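Local coordinates for protein putative DNA helicase (Lactobacillus plantarum, PDB 3DMN) that is of uncertain function but, as a putative DNA helicase with a UvrD-like C-terminal domain, probably takes part in ATP-driven unwinding of DNA, at residues Pro35-Thr40 with Leu148-Val153; Arg84-Thr89 with Pro100-Val105. All blocks are in the same frame, centred on the assembly; numbering follows the deposited sequence.

Contact 1: residues Pro35-Thr40 with Leu148-Val153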
ATOM      1  N   PRO A  35       3.318  -2.955 -10.245  1.00 31.28           N
ATOM      2  CA  PRO A  35       3.120  -2.057  -9.069  1.00 29.76           C
ATOM      3  C   PRO A  35       3.614  -0.663  -9.372  1.00 30.65           C
ATOM      4  O   PRO A  35       4.593  -0.483 -10.107  1.00 29.39           O
ATOM      5  CB  PRO A  35       3.970  -2.702  -7.975  1.00 30.31           C
ATOM      6  CG  PRO A  35       3.957  -4.205  -8.364  1.00 30.47           C
ATOM      7  CD  PRO A  35       4.024  -4.200  -9.889  1.00 30.61           C
ATOM      8  N   ASN A  36       2.875   0.325  -8.892  1.00 29.90           N
ATOM      9  CA  ASN A  36       3.289   1.725  -9.098  1.00 29.42           C
ATOM     10  C   ASN A  36       3.746   2.340  -7.805  1.00 30.11           C
ATOM     11  O   ASN A  36       3.030   2.303  -6.810  1.00 30.01           O
ATOM     12  CB  ASN A  36       2.236   2.583  -9.837  1.00 30.51           C
ATOM     13  CG  ASN A  36       0.963   2.817  -9.048  1.00 31.39           C
ATOM     14  OD1 ASN A  36       0.527   3.979  -8.898  1.00 37.37           O
ATOM     15  ND2 ASN A  36       0.338   1.754  -8.584  1.00 27.08           N
ATOM     16  N   VAL A  37       4.955   2.895  -7.844  1.00 29.75           N
ATOM     17  CA  VAL A  37       5.542   3.555  -6.679  1.00 29.27           C
ATOM     18  C   VAL A  37       5.529   5.063  -6.949  1.00 29.72           C
ATOM     19  O   VAL A  37       5.910   5.522  -8.045  1.00 29.41           O
ATOM     20  CB  VAL A  37       7.001   3.061  -6.479  1.00 29.79           C
ATOM     21  CG1 VAL A  37       7.692   3.823  -5.333  1.00 31.11           C
ATOM     22  CG2 VAL A  37       6.982   1.541  -6.203  1.00 30.87           C
ATOM     23  N   VAL A  38       5.095   5.824  -5.944  1.00 28.48           N
ATOM     24  CA  VAL A  38       5.078   7.290  -6.105  1.00 30.26           C
ATOM     25  C   VAL A  38       5.734   7.871  -4.896  1.00 29.13           C
ATOM     26  O   VAL A  38       5.314   7.607  -3.774  1.00 29.96           O
ATOM     27  CB  VAL A  38       3.660   7.851  -6.269  1.00 30.19           C
ATOM     28  CG1 VAL A  38       3.728   9.341  -6.578  1.00 33.01           C
ATOM     29  CG2 VAL A  38       2.934   7.127  -7.389  1.00 32.53           C
ATOM     30  N   VAL A  39       6.775   8.670  -5.144  1.00 29.22           N
ATOM     31  CA  VAL A  39       7.502   9.336  -4.055  1.00 28.47           C
ATOM     32  C   VAL A  39       7.087  10.792  -4.052  1.00 29.64           C
ATOM     33  O   VAL A  39       7.138  11.451  -5.099  1.00 31.22           O
ATOM     34  CB  VAL A  39       9.020   9.198  -4.208  1.00 29.04           C
ATOM     35  CG1 VAL A  39       9.765  10.020  -3.122  1.00 29.29           C
ATOM     36  CG2 VAL A  39       9.413   7.700  -4.141  1.00 28.84           C
ATOM     37  N   THR A  40       6.642  11.274  -2.893  1.00 28.59           N
ATOM     38  CA  THR A  40       6.045  12.606  -2.778  1.00 28.56           C
ATOM     39  C   THR A  40       6.834  13.431  -1.767  1.00 28.15           C
ATOM     40  O   THR A  40       7.488  12.872  -0.897  1.00 28.16           O
ATOM     41  CB  THR A  40       4.587  12.501  -2.311  1.00 28.70           C
ATOM     42  OG1 THR A  40       4.526  11.982  -0.974  1.00 28.47           O
ATOM     43  CG2 THR A  40       3.763  11.577  -3.265  1.00 29.08           C
ATOM     44  N   LEU A 148      -1.231  -2.987  -6.938  1.00 26.42           N
ATOM     45  CA  LEU A 148      -0.403  -2.598  -5.792  1.00 25.96           C
ATOM     46  C   LEU A 148       0.223  -1.241  -6.060  1.00 27.78           C
ATOM     47  O   LEU A 148       0.886  -1.041  -7.087  1.00 28.11           O
ATOM     48  CB  LEU A 148       0.679  -3.653  -5.556  1.00 26.47           C
ATOM     49  CG  LEU A 148       1.749  -3.307  -4.518  1.00 26.48           C
ATOM     50  CD1 LEU A 148       1.122  -3.162  -3.112  1.00 27.80           C
ATOM     51  CD2 LEU A 148       2.935  -4.352  -4.539  1.00 27.09           C
ATOM     52  N   THR A 149       0.028  -0.333  -5.108  1.00 26.92           N
ATOM     53  CA  THR A 149       0.539   1.046  -5.210  1.00 26.77           C
ATOM     54  C   THR A 149       1.283   1.288  -3.922  1.00 27.55           C
ATOM     55  O   THR A 149       0.829   0.920  -2.869  1.00 28.02           O
ATOM     56  CB  THR A 149      -0.616   2.087  -5.285  1.00 27.25           C
ATOM     57  OG1 THR A 149      -1.396   1.849  -6.451  1.00 28.29           O
ATOM     58  CG2 THR A 149      -0.030   3.520  -5.363  1.00 30.04           C
ATOM     59  N   LEU A 150       2.456   1.912  -4.027  1.00 27.28           N
ATOM     60  CA  LEU A 150       3.217   2.349  -2.830  1.00 27.57           C
ATOM     61  C   LEU A 150       3.381   3.838  -2.912  1.00 27.94           C
ATOM     62  O   LEU A 150       3.867   4.363  -3.915  1.00 29.36           O
ATOM     63  CB  LEU A 150       4.607   1.686  -2.719  1.00 28.59           C
ATOM     64  CG  LEU A 150       4.639   0.203  -2.371  1.00 29.04           C
ATOM     65  CD1 LEU A 150       4.260  -0.638  -3.556  1.00 31.77           C
ATOM     66  CD2 LEU A 150       6.093  -0.153  -1.975  1.00 31.38           C
ATOM     67  N   VAL A 151       3.016   4.508  -1.825  1.00 26.84           N
ATOM     68  CA  VAL A 151       3.224   5.970  -1.709  1.00 27.14           C
ATOM     69  C   VAL A 151       4.232   6.226  -0.629  1.00 27.99           C
ATOM     70  O   VAL A 151       4.076   5.723   0.468  1.00 27.88           O
ATOM     71  CB  VAL A 151       1.889   6.733  -1.396  1.00 27.80           C
ATOM     72  CG1 VAL A 151       2.142   8.241  -1.219  1.00 29.25           C
ATOM     73  CG2 VAL A 151       0.851   6.504  -2.501  1.00 28.21           C
ATOM     74  N   ALA A 152       5.269   7.022  -0.926  1.00 27.13           N
ATOM     75  CA  ALA A 152       6.305   7.303   0.090  1.00 27.57           C
ATOM     76  C   ALA A 152       6.385   8.798   0.232  1.00 28.83           C
ATOM     77  O   ALA A 152       6.335   9.503  -0.769  1.00 30.16           O
ATOM     78  CB  ALA A 152       7.687   6.762  -0.384  1.00 29.53           C
ATOM     79  N   VAL A 153       6.525   9.267   1.461  1.00 26.26           N
ATOM     80  CA  VAL A 153       6.703  10.702   1.743  1.00 27.40           C
ATOM     81  C   VAL A 153       8.184  10.906   2.067  1.00 28.00           C
ATOM     82  O   VAL A 153       8.720  10.360   3.065  1.00 28.69           O
ATOM     83  CB  VAL A 153       5.864  11.140   2.931  1.00 27.93           C
ATOM     84  CG1 VAL A 153       6.148  12.628   3.240  1.00 29.47           C
ATOM     85  CG2 VAL A 153       4.376  10.953   2.582  1.00 29.89           C
TER
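Residues Asn-36 to Thr-40 run parallel to Thr-149 to Val-153, paired one for one, with strand axes 4.7 Å apart at closest approach and directions diverging by 16°. The pair is a worked example of the parallel ladder inside an alpha/beta sheet, consistent with the P-loop NTPase fold to which UvrD-like helicase domains belong. On strand 36-40 it is the even-numbered residues whose backbone N-H and C=O point at the partner: Asn-36 and Val-38 each give their N-H and receive one through their carbonyl, as in Val-38 N to Leu-150 O at 2.8 Å, while Val-37 turns its backbone to Thr-169 and Asn-171. The face bearing Val-37, Val-39, Leu-150 and Ala-152 is apolar, and Phe-14 of helix 9-16 packs on Leu-150 as well as on Pro-35 and Leu-148; Pro-35 CB meets Leu-148 CD2 at 3.9 Å. Helix 43-59 covers the other face, where Asn-36, Val-38, Thr-40, Thr-149 and Val-151 lie. There the Asn-36 amide is swung across to the neighbouring strand, because CG sits between the backbone N and the carbonyl carbon (chi1 67°). Its ND2 bonds Thr-149 OG1 at 2.8 Å, 19° out of the amide plane, and makes a weak second bond to Leu-148 O, already engaged by Asn-36 N. A leucine in place of this asparagine would probably leave Thr-149 OG1 without this donor and Leu-148 O with the backbone bond alone across the pair. At the far end Ala-152 O takes two donors from one residue: Thr-40 N lies nearly in line with the C=O, whereas Thr-40 OG1 reaches the same Ala-152 O at 3.1 Å from above the carbonyl plane.

Contact 2: residues Arg84-Thr89 with Pro100-Val105. With ACT (acetate ion), chain C.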
ATOM      1  N   ARG A  84     -10.378  15.255   2.933  1.00 24.58           N
ATOM      2  CA  ARG A  84     -10.435  15.332   1.463  1.00 25.75           C
ATOM      3  C   ARG A  84     -11.775  14.887   0.929  1.00 26.80           C
ATOM      4  O   ARG A  84     -11.946  14.741  -0.305  1.00 26.43           O
ATOM      5  CB  ARG A  84      -9.349  14.458   0.791  1.00 26.26           C
ATOM      6  CG  ARG A  84      -7.938  14.818   1.207  1.00 27.34           C
ATOM      7  CD  ARG A  84      -7.616  16.335   1.169  1.00 27.09           C
ATOM      8  NE  ARG A  84      -6.165  16.479   1.439  1.00 29.94           N
ATOM      9  CZ  ARG A  84      -5.193  16.260   0.540  1.00 29.04           C
ATOM     10  NH1 ARG A  84      -5.497  15.916  -0.729  1.00 28.29           N
ATOM     11  NH2 ARG A  84      -3.908  16.393   0.941  1.00 28.58           N
ATOM     12  N   GLY A  85     -12.750  14.697   1.825  1.00 26.01           N
ATOM     13  CA  GLY A  85     -14.097  14.300   1.450  1.00 26.32           C
ATOM     14  C   GLY A  85     -14.266  12.809   1.214  1.00 25.64           C
ATOM     15  O   GLY A  85     -15.313  12.405   0.682  1.00 27.54           O
ATOM     16  N   GLU A  86     -13.270  12.005   1.611  1.00 25.38           N
ATOM     17  CA  GLU A  86     -13.359  10.544   1.396  1.00 26.80           C
ATOM     18  C   GLU A  86     -14.238   9.953   2.482  1.00 27.66           C
ATOM     19  O   GLU A  86     -14.227  10.430   3.638  1.00 27.88           O
ATOM     20  CB  GLU A  86     -11.986   9.886   1.496  1.00 28.13           C
ATOM     21  CG  GLU A  86     -10.983  10.375   0.445  1.00 29.16           C
ATOM     22  CD  GLU A  86     -11.184   9.815  -0.975  1.00 32.81           C
ATOM     23  OE1 GLU A  86     -12.124   9.028  -1.243  1.00 34.54           O
ATOM     24  OE2 GLU A  86     -10.341  10.161  -1.841  1.00 35.12           O
ATOM     25  N   GLN A  87     -14.920   8.854   2.146  1.00 27.44           N
ATOM     26  CA  GLN A  87     -15.576   8.031   3.172  1.00 28.90           C
ATOM     27  C   GLN A  87     -14.504   7.078   3.653  1.00 28.15           C
ATOM     28  O   GLN A  87     -13.954   6.348   2.835  1.00 30.27           O
ATOM     29  CB  GLN A  87     -16.726   7.219   2.555  1.00 29.60           C
ATOM     30  CG  GLN A  87     -17.644   6.566   3.570  1.00 32.69           C
ATOM     31  CD  GLN A  87     -18.859   5.891   2.904  1.00 30.87           C
ATOM     32  OE1 GLN A  87     -18.796   5.455   1.750  1.00 37.50           O
ATOM     33  NE2 GLN A  87     -19.956   5.826   3.632  1.00 37.57           N
ATOM     34  N   VAL A  88     -14.161   7.144   4.928  1.00 27.67           N
ATOM     35  CA  VAL A  88     -13.013   6.351   5.456  1.00 28.62           C
ATOM     36  C   VAL A  88     -13.434   5.527   6.658  1.00 29.30           C
ATOM     37  O   VAL A  88     -14.172   6.006   7.566  1.00 30.06           O
ATOM     38  CB  VAL A  88     -11.854   7.237   5.881  1.00 28.48           C
ATOM     39  CG1 VAL A  88     -10.581   6.346   6.150  1.00 28.49           C
ATOM     40  CG2 VAL A  88     -11.577   8.240   4.787  1.00 30.48           C
ATOM     41  N   THR A  89     -12.978   4.271   6.649  1.00 29.17           N
ATOM     42  CA  THR A  89     -13.178   3.380   7.786  1.00 29.50           C
ATOM     43  C   THR A  89     -11.799   2.915   8.241  1.00 29.61           C
ATOM     44  O   THR A  89     -11.131   2.150   7.533  1.00 29.82           O
ATOM     45  CB  THR A  89     -14.033   2.183   7.389  1.00 28.72           C
ATOM     46  OG1 THR A  89     -15.336   2.649   7.034  1.00 30.09           O
ATOM     47  CG2 THR A  89     -14.146   1.185   8.552  1.00 31.74           C
ATOM     48  N   PRO A 100     -18.516   0.901   3.518  1.00 52.51           N
ATOM     49  CA  PRO A 100     -17.869   0.370   2.306  1.00 51.81           C
ATOM     50  C   PRO A 100     -17.651   1.404   1.215  1.00 51.49           C
ATOM     51  O   PRO A 100     -18.426   1.502   0.240  1.00 52.58           O
ATOM     52  CB  PRO A 100     -18.787  -0.759   1.905  1.00 52.97           C
ATOM     53  CG  PRO A 100     -19.167  -1.285   3.236  1.00 52.75           C
ATOM     54  CD  PRO A 100     -19.543  -0.034   3.983  1.00 52.76           C
ATOM     55  N   GLY A 101     -16.619   2.204   1.497  1.00 49.07           N
ATOM     56  CA  GLY A 101     -15.894   3.151   0.650  1.00 45.84           C
ATOM     57  C   GLY A 101     -14.421   2.816   0.908  1.00 44.10           C
ATOM     58  O   GLY A 101     -13.952   1.819   0.379  1.00 43.43           O
ATOM     59  N   VAL A 102     -13.715   3.564   1.779  1.00 41.33           N
ATOM     60  CA  VAL A 102     -12.243   3.369   1.909  1.00 39.68           C
ATOM     61  C   VAL A 102     -11.826   2.680   3.223  1.00 37.04           C
ATOM     62  O   VAL A 102     -12.054   3.227   4.298  1.00 37.50           O
ATOM     63  CB  VAL A 102     -11.511   4.741   1.783  1.00 39.87           C
ATOM     64  CG1 VAL A 102     -10.011   4.595   1.797  1.00 41.23           C
ATOM     65  CG2 VAL A 102     -11.952   5.487   0.518  1.00 41.49           C
ATOM     66  N   ILE A 103     -11.158   1.522   3.162  1.00 34.73           N
ATOM     67  CA  ILE A 103     -10.672   0.909   4.411  1.00 33.48           C
ATOM     68  C   ILE A 103      -9.207   1.279   4.606  1.00 31.01           C
ATOM     69  O   ILE A 103      -8.416   1.205   3.661  1.00 29.83           O
ATOM     70  CB  ILE A 103     -10.811  -0.664   4.535  1.00 34.62           C
ATOM     71  CG1 ILE A 103     -10.093  -1.371   3.420  1.00 39.25           C
ATOM     72  CG2 ILE A 103     -12.281  -1.099   4.673  1.00 37.60           C
ATOM     73  CD1 ILE A 103     -10.224  -2.873   3.494  1.00 38.21           C
ATOM     74  N   VAL A 104      -8.883   1.691   5.832  1.00 29.13           N
ATOM     75  CA  VAL A 104      -7.511   1.942   6.252  1.00 29.30           C
ATOM     76  C   VAL A 104      -7.221   0.894   7.332  1.00 29.64           C
ATOM     77  O   VAL A 104      -7.962   0.820   8.348  1.00 30.16           O
ATOM     78  CB  VAL A 104      -7.341   3.402   6.818  1.00 28.97           C
ATOM     79  CG1 VAL A 104      -5.920   3.528   7.336  1.00 29.81           C
ATOM     80  CG2 VAL A 104      -7.556   4.419   5.700  1.00 29.13           C
ATOM     81  N   VAL A 105      -6.160   0.122   7.117  1.00 29.44           N
ATOM     82  CA  VAL A 105      -5.916  -1.135   7.817  1.00 30.72           C
ATOM     83  C   VAL A 105      -4.503  -1.021   8.414  1.00 29.44           C
ATOM     84  O   VAL A 105      -3.537  -0.936   7.673  1.00 30.21           O
ATOM     85  CB  VAL A 105      -5.900  -2.387   6.755  1.00 30.01           C
ATOM     86  CG1 VAL A 105      -5.658  -3.741   7.435  1.00 34.93           C
ATOM     87  CG2 VAL A 105      -7.179  -2.463   5.907  1.00 34.25           C
TER
HETATM   88  C   ACT C   2     -16.612   8.928   6.972  1.00 21.42           C
HETATM   89  O   ACT C   2     -15.470   9.277   6.614  1.00 21.06           O
HETATM   90  OXT ACT C   2     -17.007   7.829   6.536  1.00 25.17           O
HETATM   91  CH3 ACT C   2     -17.431   9.718   7.867  1.00 18.63           C
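Pro-100 and Gly-101 lie beside the amide oxygen of Gln-87 just before the chain enters strand 102-106, the inner partner of strand 88-90, which is an outermost strand of the parallel alpha/beta sheet. The Pro-100 carbonyl carbon borders Gln-87 OE1, and the extended Gln-87 side chain brings that OE1 to 3.9 Å from Gly-101 CA; a CB on Gly-101 would come too close to the oxygen with Gln-87 placed as it is. Val-102 opens the pairing. Its N bonds Gln-87 O at 3.0 Å, but the bond is bent (138° at the hydrogen) and the donor lies well out of the carbonyl plane. The same Gln-87 carbonyl is pressed by the valine itself, with Val-102 CB 3.1 Å away from Gln-87 O, while Glu-86, crossing Val-102 at a slant, brings its OE1 near Val-102 CG2. The return bond is more regular: Val-102 O receives Thr-89 N at 2.7 Å, nearly in line with the C=O. Ile-103 sends its backbone bonding the other way, to Ile-66 of strand 64-68, yet its CA rests against Thr-89 O. Val-104 carries the ladder on, its N reaching Thr-89 O at 2.9 Å along an almost straight N-H (172°), and its backbone also pairs with Ile-91. Here Val-104 CG2, anti to the carbonyl carbon, crosses to Val-88 CG1 at 3.6 Å, and Thr-78 of helix 71-82 touches both valines. That helix ends in a Schellman motif with Gly-85 as its C-prime residue. The hydroxyl of Thr-89 is engaged by Leu-98 O, within the connection between the two strands. On the side of the edge strand turned from Val-102, an acetate ion, probably from the crystallisation liquor, takes the backbone N-H, Val-88 N lying 3.0 Å from its O atom.

Both contacts belong to the same parallel sheet, with centres 18 Å apart and nearest atoms about 10 Å apart, so they do not touch. Contact 2 holds one outermost strand, 88-90, to 102-106; strands 64-68 and 118-121 then intervene before 147-153 and 36-40 of contact 1. Along the chain contact 2 is nested within the long loop that contact 1 closes: the pairing of 36-40 with 148-153 brings together two distant parts of the sequence, and the chain between them supplies the four strands 64-68, 88-90, 102-106 and 118-121. Helix 43-59 spans the gap, touching Thr-149 and Val-151 in one contact and Arg-84 and Glu-86 in the other.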